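Local coordinates for protein glutamine synthetase (PDB 4BAX) that belongs to the glutamine synthetase family, joining an N-terminal beta-grasp domain to a catalytic domain in an assembly of ten chains, at residues C57-V62 and C79-T84; R21-I26 and P38-D43; G132-Q137 and G224-A229. One frame throughout, in Å; residues are numbered along the deposited sequence.

Interaction 1 of 3, residues C57-V62 and C79-T84; sequences CVLKPV and CEVLDT
V58 and L82 face each other as a hydrogen-bonded pair of an antiparallel hairpin. V58 N reaches L82 O at 2.9 Å, and the return bond from L82 N to V58 O spans 2.8 Å. Two residues on, K60 and E80 repeat the pattern, K60 N binding E80 O and E80 N binding K60 O. L59 with V81 is the non-hydrogen-bonded pair between them, and P61 with C79 follows beyond K60 and E80. V58, K60, E80 and L82 send their side chains to one face of the sheet, L59 and V81 to the other. On the first face, V58 CB meets L82 CB at 3.9 Å. The long chains of K60 and E80 lie side by side and point the same way, with K60 CD 3.4 Å from E80 OE2. L82 CD1 crosses the same lysine, 3.7 Å from K60 CD. From two residues further along the strand, V62 CG1 lies crosswise on E80 CG at 3.8 Å. E80 turns its CG between its own N and carbonyl carbon (chi1 68°), which brings the carboxylate up alongside K60. On the other face, L59 and V81 together touch W10 and F42 of the flanking strands; L59 CB also meets C79 SG at 3.9 Å. Further out, N92 ND2 bonds both E80 OE1 and V81 O, tying the glutamate to the chain beyond the hairpin, while W302 of the second subunit packs on V58 and T84. The charged ends of K60 and E80 remain 5.4 Å apart (NZ to OE2). The backbone therefore carries the polar grip of this beta-grasp hairpin, and the lysine–glutamate pair probably adds a long-range electrostatic attraction to its aliphatic packing.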
loop_
_atom_site.group_PDB
_atom_site.type_symbol
_atom_site.label_atom_id
_atom_site.label_comp_id
_atom_site.label_asym_id
_atom_site.label_seq_id
_atom_site.Cartn_x
_atom_site.Cartn_y
_atom_site.Cartn_z
ATOM N N CYS A 57 28.447 14.181 -37.404
ATOM C CA CYS A 57 28.348 15.591 -37.096
ATOM C C CYS A 57 29.544 16.062 -36.289
ATOM O O CYS A 57 30.261 15.259 -35.680
ATOM C CB CYS A 57 27.047 15.865 -36.348
ATOM S SG CYS A 57 25.560 15.426 -37.281
ATOM N N VAL A 58 29.782 17.368 -36.350
ATOM C CA VAL A 58 30.914 17.972 -35.685
ATOM C C VAL A 58 30.372 18.958 -34.623
ATOM O O VAL A 58 29.448 19.749 -34.888
ATOM C CB VAL A 58 31.812 18.711 -36.698
ATOM C CG1 VAL A 58 32.810 19.594 -35.982
ATOM C CG2 VAL A 58 32.528 17.696 -37.612
ATOM N N LEU A 59 30.970 18.901 -33.432
ATOM C CA LEU A 59 30.657 19.799 -32.340
ATOM C C LEU A 59 31.704 20.890 -32.252
ATOM O O LEU A 59 32.915 20.588 -32.142
ATOM C CB LEU A 59 30.607 19.012 -31.034
ATOM C CG LEU A 59 29.388 18.077 -30.978
ATOM C CD1 LEU A 59 29.380 17.161 -29.737
ATOM C CD2 LEU A 59 28.085 18.877 -31.093
ATOM N N LYS A 60 31.264 22.137 -32.376
ATOM C CA LYS A 60 32.176 23.245 -32.270
ATOM C C LYS A 60 31.760 24.147 -31.106
ATOM O O LYS A 60 30.687 24.737 -31.150
ATOM C CB LYS A 60 32.172 24.044 -33.573
ATOM C CG LYS A 60 33.157 25.167 -33.606
ATOM C CD LYS A 60 32.885 25.983 -34.861
ATOM C CE LYS A 60 33.813 27.177 -34.968
ATOM N NZ LYS A 60 35.213 26.653 -34.964
ATOM N N PRO A 61 32.613 24.256 -30.068
ATOM C CA PRO A 61 32.347 25.073 -28.871
ATOM C C PRO A 61 32.089 26.533 -29.247
ATOM O O PRO A 61 32.808 27.078 -30.092
ATOM C CB PRO A 61 33.655 24.967 -28.069
ATOM C CG PRO A 61 34.300 23.693 -28.535
ATOM C CD PRO A 61 33.797 23.383 -29.906
ATOM N N VAL A 62 31.044 27.144 -28.692
ATOM C CA VAL A 62 30.781 28.558 -28.955
ATOM C C VAL A 62 30.683 29.326 -27.645
ATOM O O VAL A 62 30.795 30.556 -27.613
ATOM C CB VAL A 62 29.506 28.766 -29.822
ATOM C CG1 VAL A 62 29.654 28.036 -31.145
ATOM C CG2 VAL A 62 28.259 28.289 -29.083
ATOM N N CYS A 79 27.877 23.923 -27.880
ATOM C CA CYS A 79 28.462 23.801 -29.235
ATOM C C CYS A 79 27.447 24.094 -30.312
ATOM O O CYS A 79 26.235 24.065 -30.083
ATOM C CB CYS A 79 29.016 22.389 -29.478
ATOM S SG CYS A 79 30.274 21.795 -28.331
ATOM N N GLU A 80 27.948 24.403 -31.494
ATOM C CA GLU A 80 27.080 24.446 -32.655
ATOM C C GLU A 80 27.427 23.214 -33.464
ATOM O O GLU A 80 28.531 22.659 -33.323
ATOM C CB GLU A 80 27.250 25.741 -33.460
ATOM C CG GLU A 80 28.611 25.863 -34.146
ATOM C CD GLU A 80 28.737 27.148 -34.967
ATOM O OE1 GLU A 80 27.716 27.867 -35.080
ATOM O OE2 GLU A 80 29.846 27.437 -35.492
ATOM N N VAL A 81 26.510 22.815 -34.335
ATOM C CA VAL A 81 26.666 21.560 -35.058
ATOM C C VAL A 81 27.082 21.862 -36.489
ATOM O O VAL A 81 26.470 22.693 -37.181
ATOM C CB VAL A 81 25.363 20.717 -35.024
ATOM C CG1 VAL A 81 25.546 19.383 -35.732
ATOM C CG2 VAL A 81 24.929 20.486 -33.579
ATOM N N LEU A 82 28.126 21.168 -36.930
ATOM C CA LEU A 82 28.649 21.382 -38.263
ATOM C C LEU A 82 28.652 20.091 -39.041
ATOM O O LEU A 82 28.734 19.005 -38.456
ATOM C CB LEU A 82 30.078 21.907 -38.198
ATOM C CG LEU A 82 30.293 23.118 -37.300
ATOM C CD1 LEU A 82 31.754 23.523 -37.417
ATOM C CD2 LEU A 82 29.345 24.273 -37.634
ATOM N N ASP A 83 28.625 20.236 -40.367
ATOM C CA ASP A 83 28.827 19.121 -41.268
ATOM C C ASP A 83 30.314 18.802 -41.211
ATOM O O ASP A 83 31.090 19.601 -40.677
ATOM C CB ASP A 83 28.419 19.527 -42.694
ATOM C CG ASP A 83 26.901 19.396 -42.954
ATOM O OD1 ASP A 83 26.264 18.462 -42.412
ATOM O OD2 ASP A 83 26.345 20.218 -43.726
ATOM N N THR A 84 30.715 17.672 -41.792
ATOM C CA THR A 84 32.125 17.232 -41.783
ATOM C C THR A 84 33.067 18.205 -42.509
ATOM O O THR A 84 34.268 18.226 -42.259
ATOM C CB THR A 84 32.277 15.809 -42.384
ATOM O OG1 THR A 84 31.662 15.772 -43.677
ATOM C CG2 THR A 84 31.579 14.788 -41.495
#

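Interaction 2 of 3, residues R21-I26 and P38-D43; sequences RSKTKI and PVWGFD
W40 projects from strand 40-43 so that its indole is clasped between K23 and K25 of strand 20-28, a double cation-pi sandwich in the beta-grasp domain. These strands are the two outermost of its five-stranded sheet within the chain. The axes of the segments 21-26 and 40-43 come no closer than 10.1 Å, and long side chains bridge the gap. On one face, K23 comes from the direction opposite to the tryptophan and sets NZ 3.8 Å from the centroid of the six-membered ring. The other face takes K25, which slides antiparallel along the indole: its CD lies over the six-membered ring, and NZ over the five-membered ring, 3.2 Å from that centroid and 5° off the normal. With CG anti to the backbone N (chi1 -174°), the K25 chain runs out over the ring before bending at its last torsion, and its CE touches P38 CG at 3.7 Å. Between the two lysines, T24 O approaches the indole edge near its plane, 3.6 Å from CH2. T24 CB points away from strand 40-43, and its OG1 bonds E7 and R70, while its backbone pairs with a strand of the second subunit, extending the sheet across the interface. Y8 meets W40 edge-to-face, and F42 stacks on W10. The K23 ammonium is held twice, by the pi cloud of W40 and by the next peptide: NZ donates to G41 O at 2.8 Å, lying in the carbonyl plane with a C=O...N angle of 158°, while CE of the same lysine brushes F42 CB at 3.9 Å.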
loop_
_atom_site.group_PDB
_atom_site.type_symbol
_atom_site.label_atom_id
_atom_site.label_comp_id
_atom_site.label_asym_id
_atom_site.label_seq_id
_atom_site.Cartn_x
_atom_site.Cartn_y
_atom_site.Cartn_z
ATOM N N ARG A 21 21.054 17.945 -26.323
ATOM C CA ARG A 21 21.817 16.712 -26.160
ATOM C C ARG A 21 23.135 17.023 -25.431
ATOM O O ARG A 21 23.665 18.153 -25.493
ATOM C CB ARG A 21 22.080 16.017 -27.497
ATOM C CG ARG A 21 20.851 15.860 -28.366
ATOM C CD ARG A 21 19.940 14.753 -27.874
ATOM N NE ARG A 21 18.808 14.598 -28.769
ATOM C CZ ARG A 21 18.142 13.458 -28.921
ATOM N NH1 ARG A 21 18.522 12.374 -28.239
ATOM N NH2 ARG A 21 17.115 13.391 -29.766
ATOM N N SER A 22 23.638 16.032 -24.710
ATOM C CA SER A 22 24.886 16.219 -24.012
ATOM C C SER A 22 25.653 14.926 -23.780
ATOM O O SER A 22 25.063 13.836 -23.699
ATOM C CB SER A 22 24.659 16.977 -22.702
ATOM O OG SER A 22 24.492 16.083 -21.624
ATOM N N LYS A 23 26.980 15.066 -23.804
ATOM C CA LYS A 23 27.902 14.051 -23.311
ATOM C C LYS A 23 29.159 14.653 -22.670
ATOM O O LYS A 23 29.504 15.828 -22.883
ATOM C CB LYS A 23 28.255 13.027 -24.389
ATOM C CG LYS A 23 28.547 13.574 -25.730
ATOM C CD LYS A 23 28.948 12.458 -26.664
ATOM C CE LYS A 23 29.187 13.014 -28.050
ATOM N NZ LYS A 23 30.349 12.362 -28.716
ATOM N N THR A 24 29.854 13.801 -21.924
ATOM C CA THR A 24 31.019 14.178 -21.139
ATOM C C THR A 24 32.319 13.819 -21.799
ATOM O O THR A 24 32.514 12.675 -22.254
ATOM C CB THR A 24 31.005 13.498 -19.751
ATOM O OG1 THR A 24 29.718 13.647 -19.130
ATOM C CG2 THR A 24 32.130 14.030 -18.864
ATOM N N LYS A 25 33.220 14.793 -21.815
ATOM C CA LYS A 25 34.558 14.588 -22.330
ATOM C C LYS A 25 35.542 14.787 -21.172
ATOM O O LYS A 25 35.432 15.754 -20.392
ATOM C CB LYS A 25 34.838 15.603 -23.439
ATOM C CG LYS A 25 36.148 15.434 -24.190
ATOM C CD LYS A 25 36.086 16.295 -25.458
ATOM C CE LYS A 25 37.239 16.012 -26.422
ATOM N NZ LYS A 25 36.831 15.023 -27.488
ATOM N N ILE A 26 36.501 13.876 -21.054
ATOM C CA ILE A 26 37.517 14.003 -20.025
ATOM C C ILE A 26 38.752 14.595 -20.640
ATOM O O ILE A 26 39.333 14.008 -21.549
ATOM C CB ILE A 26 37.864 12.642 -19.413
ATOM C CG1 ILE A 26 36.584 11.954 -18.895
ATOM C CG2 ILE A 26 38.911 12.813 -18.322
ATOM C CD1 ILE A 26 35.903 12.686 -17.737
ATOM N N PRO A 38 38.804 21.350 -27.609
ATOM C CA PRO A 38 38.763 20.565 -28.842
ATOM C C PRO A 38 37.348 20.548 -29.439
ATOM O O PRO A 38 36.356 20.522 -28.696
ATOM C CB PRO A 38 39.178 19.152 -28.384
ATOM C CG PRO A 38 39.067 19.151 -26.886
ATOM C CD PRO A 38 39.267 20.573 -26.444
ATOM N N VAL A 39 37.270 20.556 -30.770
ATOM C CA VAL A 39 36.013 20.283 -31.457
ATOM C C VAL A 39 35.788 18.803 -31.348
ATOM O O VAL A 39 36.739 18.048 -31.127
ATOM C CB VAL A 39 35.992 20.753 -32.934
ATOM C CG1 VAL A 39 36.644 22.125 -33.083
ATOM C CG2 VAL A 39 36.656 19.715 -33.842
ATOM N N TRP A 40 34.528 18.397 -31.441
ATOM C CA TRP A 40 34.180 17.006 -31.229
ATOM C C TRP A 40 33.127 16.557 -32.241
ATOM O O TRP A 40 32.703 17.317 -33.100
ATOM C CB TRP A 40 33.669 16.823 -29.801
ATOM C CG TRP A 40 33.845 15.453 -29.245
ATOM C CD1 TRP A 40 34.489 14.396 -29.832
ATOM C CD2 TRP A 40 33.393 14.990 -27.968
ATOM N NE1 TRP A 40 34.452 13.299 -29.000
ATOM C CE2 TRP A 40 33.786 13.638 -27.849
ATOM C CE3 TRP A 40 32.692 15.583 -26.918
ATOM C CZ2 TRP A 40 33.497 12.873 -26.718
ATOM C CZ3 TRP A 40 32.400 14.814 -25.803
ATOM C CH2 TRP A 40 32.803 13.478 -25.710
ATOM N N GLY A 41 32.679 15.324 -32.120
ATOM C CA GLY A 41 31.718 14.818 -33.067
ATOM C C GLY A 41 30.754 13.877 -32.389
ATOM O O GLY A 41 30.944 13.505 -31.225
ATOM N N PHE A 42 29.710 13.499 -33.111
ATOM C CA PHE A 42 28.773 12.514 -32.622
ATOM C C PHE A 42 28.062 11.874 -33.797
ATOM O O PHE A 42 28.224 12.293 -34.951
ATOM C CB PHE A 42 27.776 13.123 -31.640
ATOM C CG PHE A 42 26.877 14.131 -32.249
ATOM C CD1 PHE A 42 27.258 15.465 -32.323
ATOM C CD2 PHE A 42 25.646 13.754 -32.759
ATOM C CE1 PHE A 42 26.423 16.411 -32.899
ATOM C CE2 PHE A 42 24.805 14.694 -33.336
ATOM C CZ PHE A 42 25.198 16.027 -33.404
ATOM N N ASP A 43 27.287 10.844 -33.486
ATOM C CA ASP A 43 26.481 10.159 -34.483
ATOM C C ASP A 43 25.082 10.756 -34.660
ATOM O O ASP A 43 24.222 10.651 -33.779
ATOM C CB ASP A 43 26.428 8.675 -34.152
ATOM C CG ASP A 43 27.824 8.057 -34.102
ATOM O OD1 ASP A 43 28.766 8.641 -34.695
ATOM O OD2 ASP A 43 28.001 7.010 -33.442
#

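Interaction 3 of 3, residues G132-Q137 and G224-A229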
loop_
_atom_site.group_PDB
_atom_site.type_symbol
_atom_site.label_atom_id
_atom_site.label_comp_id
_atom_site.label_asym_id
_atom_site.label_seq_id
_atom_site.Cartn_x
_atom_site.Cartn_y
_atom_site.Cartn_z
ATOM N N GLY A 132 -7.557 14.893 -11.125
ATOM C CA GLY A 132 -8.377 16.058 -10.870
ATOM C C GLY A 132 -7.762 17.432 -11.086
ATOM O O GLY A 132 -6.708 17.615 -11.702
ATOM N N PHE A 133 -8.423 18.424 -10.523
ATOM C CA PHE A 133 -7.980 19.777 -10.696
ATOM C C PHE A 133 -7.791 20.443 -9.346
ATOM O O PHE A 133 -8.503 20.142 -8.382
ATOM C CB PHE A 133 -9.052 20.531 -11.469
ATOM C CG PHE A 133 -9.118 20.135 -12.918
ATOM C CD1 PHE A 133 -8.173 20.605 -13.828
ATOM C CD2 PHE A 133 -10.098 19.251 -13.364
ATOM C CE1 PHE A 133 -8.230 20.226 -15.161
ATOM C CE2 PHE A 133 -10.158 18.868 -14.698
ATOM C CZ PHE A 133 -9.223 19.350 -15.597
ATOM N N PRO A 134 -6.821 21.363 -9.276
ATOM C CA PRO A 134 -6.664 22.135 -8.045
ATOM C C PRO A 134 -7.645 23.300 -8.088
ATOM O O PRO A 134 -8.361 23.443 -9.084
ATOM C CB PRO A 134 -5.221 22.650 -8.143
ATOM C CG PRO A 134 -4.954 22.727 -9.619
ATOM C CD PRO A 134 -5.719 21.587 -10.233
ATOM N N ALA A 135 -7.647 24.143 -7.062
ATOM C CA ALA A 135 -8.517 25.302 -7.064
ATOM C C ALA A 135 -8.118 26.198 -8.239
ATOM O O ALA A 135 -6.982 26.118 -8.747
ATOM C CB ALA A 135 -8.383 26.050 -5.758
ATOM N N ALA A 136 -9.051 27.044 -8.670
ATOM C CA ALA A 136 -8.844 27.873 -9.849
ATOM C C ALA A 136 -7.741 28.872 -9.570
ATOM O O ALA A 136 -7.376 29.113 -8.422
ATOM C CB ALA A 136 -10.136 28.600 -10.228
ATOM N N GLN A 137 -7.208 29.441 -10.633
ATOM C CA GLN A 137 -6.053 30.316 -10.540
ATOM C C GLN A 137 -6.388 31.593 -9.765
ATOM O O GLN A 137 -7.569 31.995 -9.714
ATOM C CB GLN A 137 -5.510 30.628 -11.931
ATOM C CG GLN A 137 -4.877 29.405 -12.562
ATOM C CD GLN A 137 -4.587 29.600 -14.025
ATOM O OE1 GLN A 137 -3.825 28.835 -14.630
ATOM N NE2 GLN A 137 -5.195 30.630 -14.612
ATOM N N GLY A 224 -7.606 24.511 -21.534
ATOM C CA GLY A 224 -8.591 25.272 -20.799
ATOM C C GLY A 224 -8.153 26.644 -20.335
ATOM O O GLY A 224 -7.330 27.298 -20.966
ATOM N N ASP A 225 -8.657 27.051 -19.182
ATOM C CA ASP A 225 -8.397 28.395 -18.696
ATOM C C ASP A 225 -7.092 28.460 -17.928
ATOM O O ASP A 225 -6.699 29.523 -17.448
ATOM C CB ASP A 225 -9.549 28.869 -17.817
ATOM C CG ASP A 225 -10.766 29.257 -18.631
ATOM O OD1 ASP A 225 -10.589 29.651 -19.813
ATOM O OD2 ASP A 225 -11.890 29.215 -18.080
ATOM N N TRP A 226 -6.437 27.312 -17.795
ATOM C CA TRP A 226 -5.112 27.250 -17.183
ATOM C C TRP A 226 -4.080 27.984 -18.045
ATOM O O TRP A 226 -4.061 27.873 -19.268
ATOM C CB TRP A 226 -4.715 25.792 -16.909
ATOM C CG TRP A 226 -5.766 25.092 -16.098
ATOM C CD1 TRP A 226 -6.780 24.301 -16.561
ATOM C CD2 TRP A 226 -5.931 25.163 -14.680
ATOM N NE1 TRP A 226 -7.558 23.864 -15.509
ATOM C CE2 TRP A 226 -7.053 24.379 -14.345
ATOM C CE3 TRP A 226 -5.235 25.805 -13.664
ATOM C CZ2 TRP A 226 -7.489 24.229 -13.040
ATOM C CZ3 TRP A 226 -5.675 25.650 -12.363
ATOM C CH2 TRP A 226 -6.786 24.870 -12.065
ATOM N N ASN A 227 -3.206 28.725 -17.381
ATOM C CA ASN A 227 -2.278 29.613 -18.067
ATOM C C ASN A 227 -1.267 28.922 -18.972
ATOM O O ASN A 227 -0.671 27.903 -18.613
ATOM C CB ASN A 227 -1.551 30.513 -17.067
ATOM C CG ASN A 227 -2.035 31.945 -17.123
ATOM O OD1 ASN A 227 -3.241 32.213 -17.233
ATOM N ND2 ASN A 227 -1.103 32.880 -17.014
ATOM N N GLY A 228 -1.035 29.533 -20.126
ATOM C CA GLY A 228 0.003 29.077 -21.029
ATOM C C GLY A 228 1.397 29.478 -20.565
ATOM O O GLY A 228 1.558 30.320 -19.670
ATOM N N ALA A 229 2.409 28.834 -21.138
ATOM C CA ALA A 229 3.787 29.171 -20.822
ATOM C C ALA A 229 4.418 29.937 -21.984
ATOM O O ALA A 229 4.486 29.427 -23.113
ATOM C CB ALA A 229 4.589 27.901 -20.471
#
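Q137 OE1 accepts the backbone N-H of N227 at 2.8 Å, a hydrogen bond that joins the loops 132-137 and 224-229. The bond is fairly straight, 157° at the hydrogen, and the donor lies in the carbonyl plane on a lone pair of the amide oxygen. The same oxygen lies 3.3 Å from W226 CA, so the glutamine meets the backbone of the second loop right where the tryptophan leaves it. Q137 CG is anti to its own carbonyl carbon (chi1 -69°) and the chain is extended beyond it, which carries the amide across the gap. On the way, CG touches the benzo part of the indole, 3.8 Å from W226 CE3, and the amide plane stands at 90° to the ring. W226 is the hub of the apolar part. Its CH2 corner enters the bend of the first loop, where P134 CG meets it at 3.7 Å. P134 O and A135 O both sit at the indole edge near its plane, A135 O 3.6 Å from CH2. F133 adds its ring rim to rim with the five-membered ring, the planes nearly parallel but neither over the other's face; F133 CD1 lies 3.8 Å from W226 CZ2. F128 meets the same indole edge-to-face. K220 NZ binds both W226 O and G224 O, and Q180 NE2 binds N227 O, fixing the second loop to its own neighbourhood. F133 also packs on P134 of the third subunit, so the first loop reaches a subunit interface. This is a tryptophan-centred apolar contact, with a glutamine-to-backbone bond, between two irregular surface loops of the glutamine synthetase catalytic domain, one preceding helix 152-164 and the other preceding strand 231-236.

Overall arrangement
Interactions 1 and 2 belong to the beta-grasp sheet and touch directly, since strands 40-43 and 56-66 are neighbours in it; their centres are 9 Å apart. Interaction 1 joins adjacent strands through backbone bonds and partly buried aliphatic packing. Interaction 2 spans strands that are not adjacent, so no backbone-to-backbone bonds join them; lysine–tryptophan contacts and a lysine-to-carbonyl bond do. Both also reach the second subunit. Interaction 3 lies in the catalytic domain, about 41 Å from interaction 1 and 40 Å from interaction 2 between centres. It is a surface contact of two loops without regular structure, held by a glutamine-to-backbone bond and the packing of a tryptophan, and it touches the third subunit.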